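Local coordinates for DUF1460 domain-containing protein (PDB 2IM9) that is of unknown function but belongs to the N-acetylmuramoyl-L-alanine amidase-like family of the papain-like peptidase clan, and so may cleave cell-wall peptides, at residues 74-83 with 122-133; 172-182 with 257-265. One frame throughout, in Å; residues are numbered along the deposited sequence.

Interaction 1. Residues 74-83 with 122-133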
loop_
_atom_site.group_PDB
_atom_site.type_symbol
_atom_site.label_atom_id
_atom_site.label_comp_id
_atom_site.label_asym_id
_atom_site.label_seq_id
_atom_site.Cartn_x
_atom_site.Cartn_y
_atom_site.Cartn_z
ATOM N N LEU A 74 3.812 -7.542 8.053
ATOM C CA LEU A 74 5.232 -7.209 8.258
ATOM C C LEU A 74 5.442 -6.349 9.484
ATOM O O LEU A 74 4.550 -5.584 9.892
ATOM C CB LEU A 74 5.786 -6.463 7.028
ATOM C CG LEU A 74 5.705 -7.240 5.704
ATOM C CD1 LEU A 74 6.380 -6.471 4.545
ATOM C CD2 LEU A 74 6.361 -8.600 5.879
ATOM N N GLY A 75 6.641 -6.452 10.047
ATOM C CA GLY A 75 7.072 -5.585 11.133
ATOM C C GLY A 75 8.496 -5.094 10.903
ATOM O O GLY A 75 8.924 -4.870 9.757
ATOM N N GLU A 76 9.229 -4.892 11.995
ATOM C CA GLU A 76 10.605 -4.403 11.913
ATOM C C GLU A 76 11.625 -5.543 12.001
ATOM O O GLU A 76 12.832 -5.302 11.911
ATOM C CB GLU A 76 10.874 -3.345 12.985
ATOM C CG GLU A 76 10.439 -1.930 12.572
ATOM C CD GLU A 76 8.932 -1.819 12.368
ATOM O OE1 GLU A 76 8.178 -1.946 13.367
ATOM O OE2 GLU A 76 8.510 -1.625 11.205
ATOM N N GLY A 77 11.137 -6.774 12.129
ATOM C CA GLY A 77 12.000 -7.951 12.047
ATOM C C GLY A 77 12.348 -8.579 13.382
ATOM O O GLY A 77 11.935 -8.104 14.452
ATOM N N PRO A 78 13.154 -9.647 13.340
ATOM C CA PRO A 78 13.579 -10.298 14.566
ATOM C C PRO A 78 14.268 -9.276 15.461
ATOM O O PRO A 78 14.935 -8.358 14.961
ATOM C CB PRO A 78 14.596 -11.348 14.067
ATOM C CG PRO A 78 14.176 -11.642 12.655
ATOM C CD PRO A 78 13.721 -10.285 12.129
ATOM N N ASN A 79 14.093 -9.414 16.768
ATOM C CA ASN A 79 14.740 -8.551 17.732
ATOM C C ASN A 79 14.264 -7.101 17.710
ATOM O O ASN A 79 14.861 -6.256 18.372
ATOM C CB ASN A 79 16.272 -8.601 17.562
ATOM C CG ASN A 79 16.801 -10.026 17.496
ATOM O OD1 ASN A 79 16.618 -10.799 18.438
ATOM N ND2 ASN A 79 17.466 -10.380 16.385
ATOM N N ALA A 80 13.198 -6.808 16.959
ATOM C CA ALA A 80 12.713 -5.430 16.899
ATOM C C ALA A 80 12.147 -4.971 18.242
ATOM O O ALA A 80 11.688 -5.787 19.038
ATOM C CB ALA A 80 11.663 -5.281 15.795
ATOM N N ARG A 81 12.168 -3.667 18.491
ATOM C CA ARG A 81 11.750 -3.160 19.803
ATOM C C ARG A 81 10.236 -3.276 19.980
ATOM O O ARG A 81 9.766 -3.639 21.061
ATOM C CB ARG A 81 12.205 -1.703 19.978
ATOM C CG ARG A 81 11.804 -1.063 21.348
ATOM C CD ARG A 81 12.302 -1.866 22.543
ATOM N NE ARG A 81 12.182 -1.091 23.784
ATOM C CZ ARG A 81 12.629 -1.511 24.960
ATOM N NH1 ARG A 81 13.232 -2.696 25.056
ATOM N NH2 ARG A 81 12.486 -0.743 26.030
ATOM N N TYR A 82 9.472 -2.935 18.934
ATOM C CA TYR A 82 8.002 -2.848 19.078
ATOM C C TYR A 82 7.239 -3.896 18.286
ATOM O O TYR A 82 6.195 -4.366 18.736
ATOM C CB TYR A 82 7.490 -1.440 18.699
ATOM C CG TYR A 82 8.235 -0.374 19.456
ATOM C CD1 TYR A 82 7.984 -0.155 20.814
ATOM C CD2 TYR A 82 9.209 0.404 18.821
ATOM C CE1 TYR A 82 8.714 0.816 21.541
ATOM C CE2 TYR A 82 9.933 1.388 19.529
ATOM C CZ TYR A 82 9.675 1.574 20.889
ATOM O OH TYR A 82 10.380 2.511 21.605
ATOM N N ASP A 83 7.727 -4.241 17.094
ATOM C CA ASP A 83 6.978 -5.136 16.215
ATOM C C ASP A 83 7.931 -6.106 15.537
ATOM O O ASP A 83 8.629 -5.736 14.596
ATOM C CB ASP A 83 6.195 -4.333 15.157
ATOM C CG ASP A 83 5.260 -5.206 14.326
ATOM O OD1 ASP A 83 5.359 -6.475 14.389
ATOM O OD2 ASP A 83 4.394 -4.628 13.628
ATOM N N ARG A 122 9.239 1.208 2.544
ATOM C CA ARG A 122 8.447 0.975 3.756
ATOM C C ARG A 122 8.683 2.010 4.831
ATOM O O ARG A 122 7.783 2.264 5.634
ATOM C CB ARG A 122 8.751 -0.397 4.364
ATOM C CG ARG A 122 8.180 -1.565 3.598
ATOM C CD ARG A 122 8.381 -2.839 4.456
ATOM N NE ARG A 122 7.477 -2.838 5.609
ATOM C CZ ARG A 122 7.811 -3.257 6.828
ATOM N NH1 ARG A 122 9.051 -3.705 7.068
ATOM N NH2 ARG A 122 6.907 -3.219 7.812
ATOM N N TYR A 123 9.885 2.597 4.844
ATOM C CA TYR A 123 10.307 3.516 5.907
ATOM C C TYR A 123 10.783 4.838 5.340
ATOM O O TYR A 123 11.462 4.875 4.329
ATOM C CB TYR A 123 11.455 2.923 6.723
ATOM C CG TYR A 123 11.094 1.626 7.402
ATOM C CD1 TYR A 123 10.485 1.618 8.659
ATOM C CD2 TYR A 123 11.365 0.412 6.788
ATOM C CE1 TYR A 123 10.137 0.412 9.284
ATOM C CE2 TYR A 123 11.030 -0.792 7.388
ATOM C CZ TYR A 123 10.409 -0.783 8.625
ATOM O OH TYR A 123 10.102 -1.984 9.206
ATOM N N LYS A 124 10.459 5.917 6.032
ATOM C CA LYS A 124 10.997 7.236 5.694
ATOM C C LYS A 124 12.534 7.219 5.685
ATOM O O LYS A 124 13.166 6.866 6.688
ATOM C CB LYS A 124 10.470 8.268 6.693
ATOM C CG LYS A 124 10.848 9.690 6.369
ATOM C CD LYS A 124 10.545 10.616 7.528
ATOM C CE LYS A 124 11.135 12.007 7.281
ATOM N NZ LYS A 124 10.719 12.961 8.368
ATOM N N ASN A 125 13.121 7.604 4.542
ATOM C CA ASN A 125 14.582 7.577 4.312
ATOM C C ASN A 125 15.277 6.242 4.562
ATOM O O ASN A 125 16.505 6.195 4.793
ATOM C CB ASN A 125 15.291 8.691 5.095
ATOM C CG ASN A 125 14.706 10.060 4.811
ATOM O OD1 ASN A 125 14.495 10.428 3.650
ATOM N ND2 ASN A 125 14.415 10.812 5.875
ATOM N N GLY A 126 14.505 5.154 4.501
ATOM C CA GLY A 126 15.046 3.815 4.717
ATOM C C GLY A 126 15.596 3.568 6.114
ATOM O O GLY A 126 16.376 2.635 6.328
ATOM N N LYS A 127 15.190 4.394 7.072
ATOM C CA LYS A 127 15.662 4.230 8.450
ATOM C C LYS A 127 14.640 3.398 9.222
ATOM O O LYS A 127 13.526 3.853 9.494
ATOM C CB LYS A 127 15.892 5.596 9.096
ATOM C CG LYS A 127 16.949 6.446 8.365
ATOM C CD LYS A 127 17.164 7.784 9.065
ATOM C CE LYS A 127 18.411 8.510 8.534
ATOM N NZ LYS A 127 18.127 9.533 7.472
ATOM N N ARG A 128 15.015 2.166 9.548
ATOM C CA ARG A 128 14.070 1.198 10.115
ATOM C C ARG A 128 13.684 1.489 11.561
ATOM O O ARG A 128 14.516 1.429 12.481
ATOM C CB ARG A 128 14.646 -0.219 10.016
ATOM C CG ARG A 128 13.733 -1.306 10.611
ATOM C CD ARG A 128 14.514 -2.600 10.939
ATOM N NE ARG A 128 15.452 -2.963 9.876
ATOM C CZ ARG A 128 15.104 -3.289 8.632
ATOM N NH1 ARG A 128 16.043 -3.603 7.746
ATOM N NH2 ARG A 128 13.824 -3.294 8.266
ATOM N N SER A 129 12.407 1.801 11.760
ATOM C CA SER A 129 11.857 1.969 13.109
ATOM C C SER A 129 10.351 2.003 13.000
ATOM O O SER A 129 9.811 2.331 11.931
ATOM C CB SER A 129 12.374 3.263 13.764
ATOM O OG SER A 129 11.758 4.399 13.171
ATOM N N TYR A 130 9.668 1.661 14.096
ATOM C CA TYR A 130 8.210 1.749 14.105
ATOM C C TYR A 130 7.719 3.142 13.677
ATOM O O TYR A 130 6.851 3.252 12.811
ATOM C CB TYR A 130 7.611 1.349 15.461
ATOM C CG TYR A 130 6.104 1.175 15.351
ATOM C CD1 TYR A 130 5.550 -0.069 15.085
ATOM C CD2 TYR A 130 5.249 2.274 15.441
ATOM C CE1 TYR A 130 4.176 -0.232 14.964
ATOM C CE2 TYR A 130 3.858 2.131 15.306
ATOM C CZ TYR A 130 3.334 0.878 15.063
ATOM O OH TYR A 130 1.971 0.716 14.908
ATOM N N ILE A 131 8.279 4.203 14.257
ATOM C CA ILE A 131 7.734 5.532 13.985
ATOM C C ILE A 131 8.060 5.997 12.577
ATOM O O ILE A 131 7.342 6.829 12.046
ATOM C CB ILE A 131 8.172 6.610 15.000
ATOM C CG1 ILE A 131 9.665 6.906 14.861
ATOM C CG2 ILE A 131 7.764 6.206 16.426
ATOM C CD1 ILE A 131 10.082 8.189 15.543
ATOM N N ASN A 132 9.148 5.482 11.991
ATOM C CA ASN A 132 9.514 5.830 10.614
ATOM C C ASN A 132 8.742 5.016 9.572
ATOM O O ASN A 132 8.768 5.324 8.383
ATOM C CB ASN A 132 11.018 5.646 10.380
ATOM C CG ASN A 132 11.855 6.789 10.912
ATOM O OD1 ASN A 132 11.341 7.849 11.282
ATOM N ND2 ASN A 132 13.167 6.577 10.955
ATOM N N ARG A 133 8.082 3.945 9.987
ATOM C CA ARG A 133 7.315 3.160 9.026
ATOM C C ARG A 133 6.276 4.056 8.355
ATOM O O ARG A 133 5.681 4.925 8.992
ATOM C CB ARG A 133 6.635 1.970 9.709
ATOM C CG ARG A 133 6.366 0.813 8.707
ATOM C CD ARG A 133 5.350 -0.194 9.234
ATOM N NE ARG A 133 5.822 -0.932 10.411
ATOM C CZ ARG A 133 5.060 -1.745 11.144
ATOM N NH1 ARG A 133 3.776 -1.936 10.807
ATOM N NH2 ARG A 133 5.574 -2.372 12.209
#
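E76 reaches from the loop 74-83 into the turn-rich loop 122-133 and bonds two of its side chains, R133 and Y123, with one carboxylate. Its CB and, more closely, its CG lie by the hydroxyl of Y123. CG also sits 3.9 Å from CG of R128, and the two side chains run past each other in opposite directions. A bend at chi2 (64°) then turns the carboxylate toward R133. E76 OE1 accepts from R133 NH2 at 2.9 Å and lies near Y130 CD1 as well. E76 OE2 accepts from R133 NE at 2.9 Å. Both bonds use syn lone pairs, so this is a side-on, two-nitrogen salt bridge, although the two flat groups are turned 33° apart. The anti lone pair of OE2 takes the hydroxyl of Y123, with E76 OE2 and Y123 OH 2.6 Å apart. The carboxylate stands almost upright to the Y123 ring and meets it at the edge.

R133 NH2 also donates to D83 OD2 at 2.9 Å, arriving from above that carboxylate. D83 OD2 has a second salt bridge, to R189. R122 holds the backbone just before E76. Its NH1 donates to G75 O at 2.9 Å, and its NH2 makes a longer bond to the same oxygen. L74 CB lies over one face of this guanidinium, 3.5 Å from R122 NH2. Farther along, Y82 CD2 packs on Y130 CB at 3.8 Å, and the hydroxyl of Y130 bonds to K183.

The contact ties the loop between helices 53-63 and 95-107 to the end of helix 111-122 and the loop leading to helix 137-147. Three bonds on a buried carboxylate, with R122 also near, would probably keep E76 ionised and fix its rotation.

Interaction 2. Residues 172-182 with 257-265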
loop_
_atom_site.group_PDB
_atom_site.type_symbol
_atom_site.label_atom_id
_atom_site.label_comp_id
_atom_site.label_asym_id
_atom_site.label_seq_id
_atom_site.Cartn_x
_atom_site.Cartn_y
_atom_site.Cartn_z
ATOM N N ALA A 172 -8.026 14.462 4.888
ATOM C CA ALA A 172 -8.233 13.964 6.236
ATOM C C ALA A 172 -7.178 14.618 7.088
ATOM O O ALA A 172 -6.047 14.766 6.658
ATOM C CB ALA A 172 -8.072 12.466 6.271
ATOM N N LEU A 173 -7.557 15.003 8.302
ATOM C CA LEU A 173 -6.578 15.564 9.224
ATOM C C LEU A 173 -5.984 14.410 10.026
ATOM O O LEU A 173 -6.653 13.847 10.904
ATOM C CB LEU A 173 -7.217 16.605 10.136
ATOM C CG LEU A 173 -6.208 17.328 11.018
ATOM C CD1 LEU A 173 -5.214 18.106 10.176
ATOM C CD2 LEU A 173 -6.947 18.246 11.968
ATOM N N ILE A 174 -4.757 14.050 9.663
ATOM C CA ILE A 174 -4.070 12.885 10.231
ATOM C C ILE A 174 -3.306 13.350 11.447
ATOM O O ILE A 174 -2.285 14.033 11.330
ATOM C CB ILE A 174 -3.067 12.207 9.245
ATOM C CG1 ILE A 174 -3.705 11.902 7.881
ATOM C CG2 ILE A 174 -2.458 10.956 9.892
ATOM C CD1 ILE A 174 -4.818 10.879 7.898
ATOM N N ASN A 175 -3.802 12.975 12.615
ATOM C CA ASN A 175 -3.248 13.439 13.885
ATOM C C ASN A 175 -2.435 12.278 14.464
ATOM O O ASN A 175 -2.999 11.390 15.112
ATOM C CB ASN A 175 -4.419 13.816 14.813
ATOM C CG ASN A 175 -3.964 14.429 16.138
ATOM O OD1 ASN A 175 -2.931 14.054 16.681
ATOM N ND2 ASN A 175 -4.772 15.362 16.678
ATOM N N LYS A 176 -1.126 12.261 14.197
ATOM C CA LYS A 176 -0.302 11.132 14.659
ATOM C C LYS A 176 -0.297 10.971 16.184
ATOM O O LYS A 176 -0.489 9.850 16.683
ATOM C CB LYS A 176 1.117 11.201 14.092
ATOM C CG LYS A 176 1.174 10.787 12.644
ATOM C CD LYS A 176 2.619 10.606 12.164
ATOM C CE LYS A 176 2.616 10.269 10.681
ATOM N NZ LYS A 176 3.992 10.246 10.075
ATOM N N PRO A 177 -0.107 12.080 16.943
ATOM C CA PRO A 177 -0.129 11.874 18.401
ATOM C C PRO A 177 -1.425 11.262 18.928
ATOM O O PRO A 177 -1.380 10.408 19.821
ATOM C CB PRO A 177 0.108 13.284 18.964
ATOM C CG PRO A 177 0.890 13.974 17.878
ATOM C CD PRO A 177 0.207 13.480 16.604
ATOM N N GLN A 178 -2.575 11.648 18.373
ATOM C CA GLN A 178 -3.826 11.038 18.827
ATOM C C GLN A 178 -3.957 9.571 18.368
ATOM O O GLN A 178 -4.505 8.704 19.080
ATOM C CB GLN A 178 -5.034 11.866 18.373
ATOM C CG GLN A 178 -6.311 11.481 19.118
ATOM C CD GLN A 178 -6.185 11.704 20.630
ATOM O OE1 GLN A 178 -5.984 10.760 21.377
ATOM N NE2 GLN A 178 -6.258 12.949 21.060
ATOM N N TRP A 179 -3.431 9.268 17.184
ATOM C CA TRP A 179 -3.428 7.890 16.712
ATOM C C TRP A 179 -2.567 7.040 17.666
ATOM O O TRP A 179 -2.974 5.938 18.065
ATOM C CB TRP A 179 -2.878 7.856 15.290
ATOM C CG TRP A 179 -2.798 6.495 14.645
ATOM C CD1 TRP A 179 -3.843 5.706 14.235
ATOM C CD2 TRP A 179 -1.598 5.809 14.262
ATOM N NE1 TRP A 179 -3.361 4.552 13.641
ATOM C CE2 TRP A 179 -1.986 4.588 13.652
ATOM C CE3 TRP A 179 -0.234 6.104 14.386
ATOM C CZ2 TRP A 179 -1.047 3.652 13.158
ATOM C CZ3 TRP A 179 0.709 5.168 13.897
ATOM C CH2 TRP A 179 0.288 3.957 13.297
ATOM N N TYR A 180 -1.402 7.559 18.055
ATOM C CA TYR A 180 -0.556 6.818 19.000
ATOM C C TYR A 180 -1.272 6.628 20.320
ATOM O O TYR A 180 -1.274 5.521 20.858
ATOM C CB TYR A 180 0.827 7.459 19.194
ATOM C CG TYR A 180 1.771 7.014 18.121
ATOM C CD1 TYR A 180 1.847 7.701 16.910
ATOM C CD2 TYR A 180 2.552 5.852 18.282
ATOM C CE1 TYR A 180 2.708 7.277 15.903
ATOM C CE2 TYR A 180 3.401 5.408 17.274
ATOM C CZ TYR A 180 3.461 6.112 16.088
ATOM O OH TYR A 180 4.281 5.669 15.092
ATOM N N ASN A 181 -1.939 7.680 20.788
ATOM C CA ASN A 181 -2.600 7.657 22.090
ATOM C C ASN A 181 -3.665 6.577 22.170
ATOM O O ASN A 181 -3.875 5.978 23.225
ATOM C CB ASN A 181 -3.187 9.029 22.423
ATOM C CG ASN A 181 -3.784 9.079 23.805
ATOM O OD1 ASN A 181 -3.119 8.780 24.817
ATOM N ND2 ASN A 181 -5.045 9.444 23.866
ATOM N N HIS A 182 -4.320 6.325 21.039
ATOM C CA HIS A 182 -5.367 5.288 20.939
ATOM C C HIS A 182 -4.870 3.834 20.880
ATOM O O HIS A 182 -5.670 2.895 20.910
ATOM C CB HIS A 182 -6.241 5.555 19.714
ATOM C CG HIS A 182 -7.451 6.388 20.010
ATOM N ND1 HIS A 182 -7.387 7.747 20.234
ATOM C CD2 HIS A 182 -8.755 6.048 20.134
ATOM C CE1 HIS A 182 -8.610 8.215 20.442
ATOM N NE2 HIS A 182 -9.456 7.201 20.391
ATOM N N ARG A 257 -11.980 8.992 14.389
ATOM C CA ARG A 257 -11.346 9.598 15.570
ATOM C C ARG A 257 -11.642 8.833 16.852
ATOM O O ARG A 257 -10.747 8.626 17.690
ATOM C CB ARG A 257 -11.786 11.044 15.757
ATOM C CG ARG A 257 -11.132 12.038 14.832
ATOM C CD ARG A 257 -11.587 13.440 15.223
ATOM N NE ARG A 257 -12.010 14.241 14.084
ATOM C CZ ARG A 257 -12.258 15.551 14.135
ATOM N NH1 ARG A 257 -12.127 16.224 15.275
ATOM N NH2 ARG A 257 -12.631 16.194 13.033
ATOM N N GLN A 258 -12.897 8.433 17.026
ATOM C CA GLN A 258 -13.264 7.718 18.237
ATOM C C GLN A 258 -12.643 6.335 18.225
ATOM O O GLN A 258 -12.260 5.831 19.282
ATOM C CB GLN A 258 -14.786 7.647 18.414
ATOM C CG GLN A 258 -15.244 7.313 19.852
ATOM C CD GLN A 258 -15.188 5.824 20.154
ATOM O OE1 GLN A 258 -15.204 4.995 19.230
ATOM N NE2 GLN A 258 -15.104 5.469 21.450
ATOM N N GLN A 259 -12.525 5.737 17.035
ATOM C CA GLN A 259 -12.077 4.349 16.911
ATOM C C GLN A 259 -10.563 4.158 16.886
ATOM O O GLN A 259 -10.042 3.244 17.534
ATOM C CB GLN A 259 -12.663 3.685 15.665
ATOM C CG GLN A 259 -14.199 3.680 15.620
ATOM C CD GLN A 259 -14.770 4.791 14.731
ATOM O OE1 GLN A 259 -14.406 5.970 14.853
ATOM N NE2 GLN A 259 -15.664 4.411 13.825
ATOM N N ILE A 260 -9.858 4.965 16.097
ATOM C CA ILE A 260 -8.402 4.782 15.993
ATOM C C ILE A 260 -7.628 6.035 16.358
ATOM O O ILE A 260 -6.395 6.004 16.348
ATOM C CB ILE A 260 -7.927 4.298 14.595
ATOM C CG1 ILE A 260 -8.122 5.408 13.560
ATOM C CG2 ILE A 260 -8.601 2.976 14.188
ATOM C CD1 ILE A 260 -7.561 5.108 12.185
ATOM N N GLY A 261 -8.344 7.119 16.649
ATOM C CA GLY A 261 -7.748 8.346 17.138
ATOM C C GLY A 261 -7.511 9.383 16.073
ATOM O O GLY A 261 -6.994 10.459 16.366
ATOM N N THR A 262 -7.891 9.075 14.832
ATOM C CA THR A 262 -7.686 10.016 13.746
ATOM C C THR A 262 -8.695 9.837 12.614
ATOM O O THR A 262 -9.223 8.749 12.418
ATOM C CB THR A 262 -6.241 9.924 13.182
ATOM O OG1 THR A 262 -6.033 10.968 12.221
ATOM C CG2 THR A 262 -5.966 8.562 12.545
ATOM N N GLU A 263 -8.981 10.931 11.910
ATOM C CA GLU A 263 -9.617 10.835 10.592
ATOM C C GLU A 263 -8.701 10.064 9.671
ATOM O O GLU A 263 -7.479 10.031 9.880
ATOM C CB GLU A 263 -9.826 12.223 9.990
ATOM C CG GLU A 263 -10.768 13.090 10.767
ATOM C CD GLU A 263 -11.033 14.415 10.067
ATOM O OE1 GLU A 263 -10.372 14.726 9.026
ATOM O OE2 GLU A 263 -11.929 15.144 10.569
ATOM N N LEU A 264 -9.283 9.459 8.642
ATOM C CA LEU A 264 -8.499 8.748 7.652
ATOM C C LEU A 264 -9.065 8.978 6.252
ATOM O O LEU A 264 -10.220 9.427 6.097
ATOM C CB LEU A 264 -8.474 7.252 7.983
ATOM C CG LEU A 264 -7.382 6.389 7.330
ATOM C CD1 LEU A 264 -5.959 6.982 7.497
ATOM C CD2 LEU A 264 -7.462 4.995 7.930
ATOM N N ASP A 265 -8.261 8.695 5.236
ATOM C CA ASP A 265 -8.644 9.020 3.859
ATOM C C ASP A 265 -8.603 7.851 2.865
ATOM O O ASP A 265 -9.259 7.911 1.821
ATOM C CB ASP A 265 -7.764 10.162 3.318
ATOM C CG ASP A 265 -6.272 9.996 3.676
ATOM O OD1 ASP A 265 -5.869 8.908 4.174
ATOM O OD2 ASP A 265 -5.512 10.975 3.471
HETATM O O HOH W 1 -8.209 13.673 13.081
HETATM O O HOH W 2 -4.684 4.001 17.029
#
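L173 N and N175 N are held by side-chain acceptors, E263 and T262. E263 OE1 takes L173 N at 2.9 Å in a nearly straight bond (177°), on the anti side and tilted out of the carboxylate plane. E263 OE2 pairs with R257, so the carboxylate is held at both oxygens. T262 OG1 accepts from N175 N at 3.0 Å and donates to E263 O. OG1 lies anti to the backbone N of T262 (chi1 -173°), which turns it to the strand, while CG2 faces W179. H182 NE2 makes a weak bond to Q258 O.

Two waters bridge the segments. One donates to L173 O and accepts from E263 N. The other donates to both W179 O and I260 O.

A CH-pi contact sets G261, which has positive phi, over a face of the H182 imidazole, with G261 CA 3.4 Å from the ring centroid. H182 ND1 donates to Q178 O, which helps fix the ring's rotation. Helix 176-181 lies close against the backbone here: Q178 CG is 3.0 Å from G261 O, and W179 CA makes a CA-H...O contact with I260 O at 3.5 Å.

Two apolar pairs add to this: I174 CD1 with L264 CD1 (4.1 Å), and W179 CD1 with I260 CD1 (4.3 Å). A172 CB touches D265 CB at 3.8 Å. D265 bonds beyond the pair to S217 and S138.

The contact joins a strand and its following helix to the connection, with its short helix 257-260, between strands 246-254 and 264-275. T262, E263 and water stand in for the direct backbone pairing of a regular sheet.

Interaction 1 is mostly buried, whereas interaction 2 is partly buried, with exposed residues at its margin. Interaction 1 joins loops among the helices that precede the sheet. Interaction 2 lies at the sheet itself, on strands 168-175 and 264-275 and the short helices beside them. The chemistry follows: arginines and acids bind loops that have no regular pairing in the first, while single side-chain acceptors, waters and backbone-to-ring contact serve the second. They meet at helix 176-181. There Y130 and I131 of 122-133 pack on Y180, with Y130 CD2 3.5 Å from Y180 OH, and Y130 also touches W179.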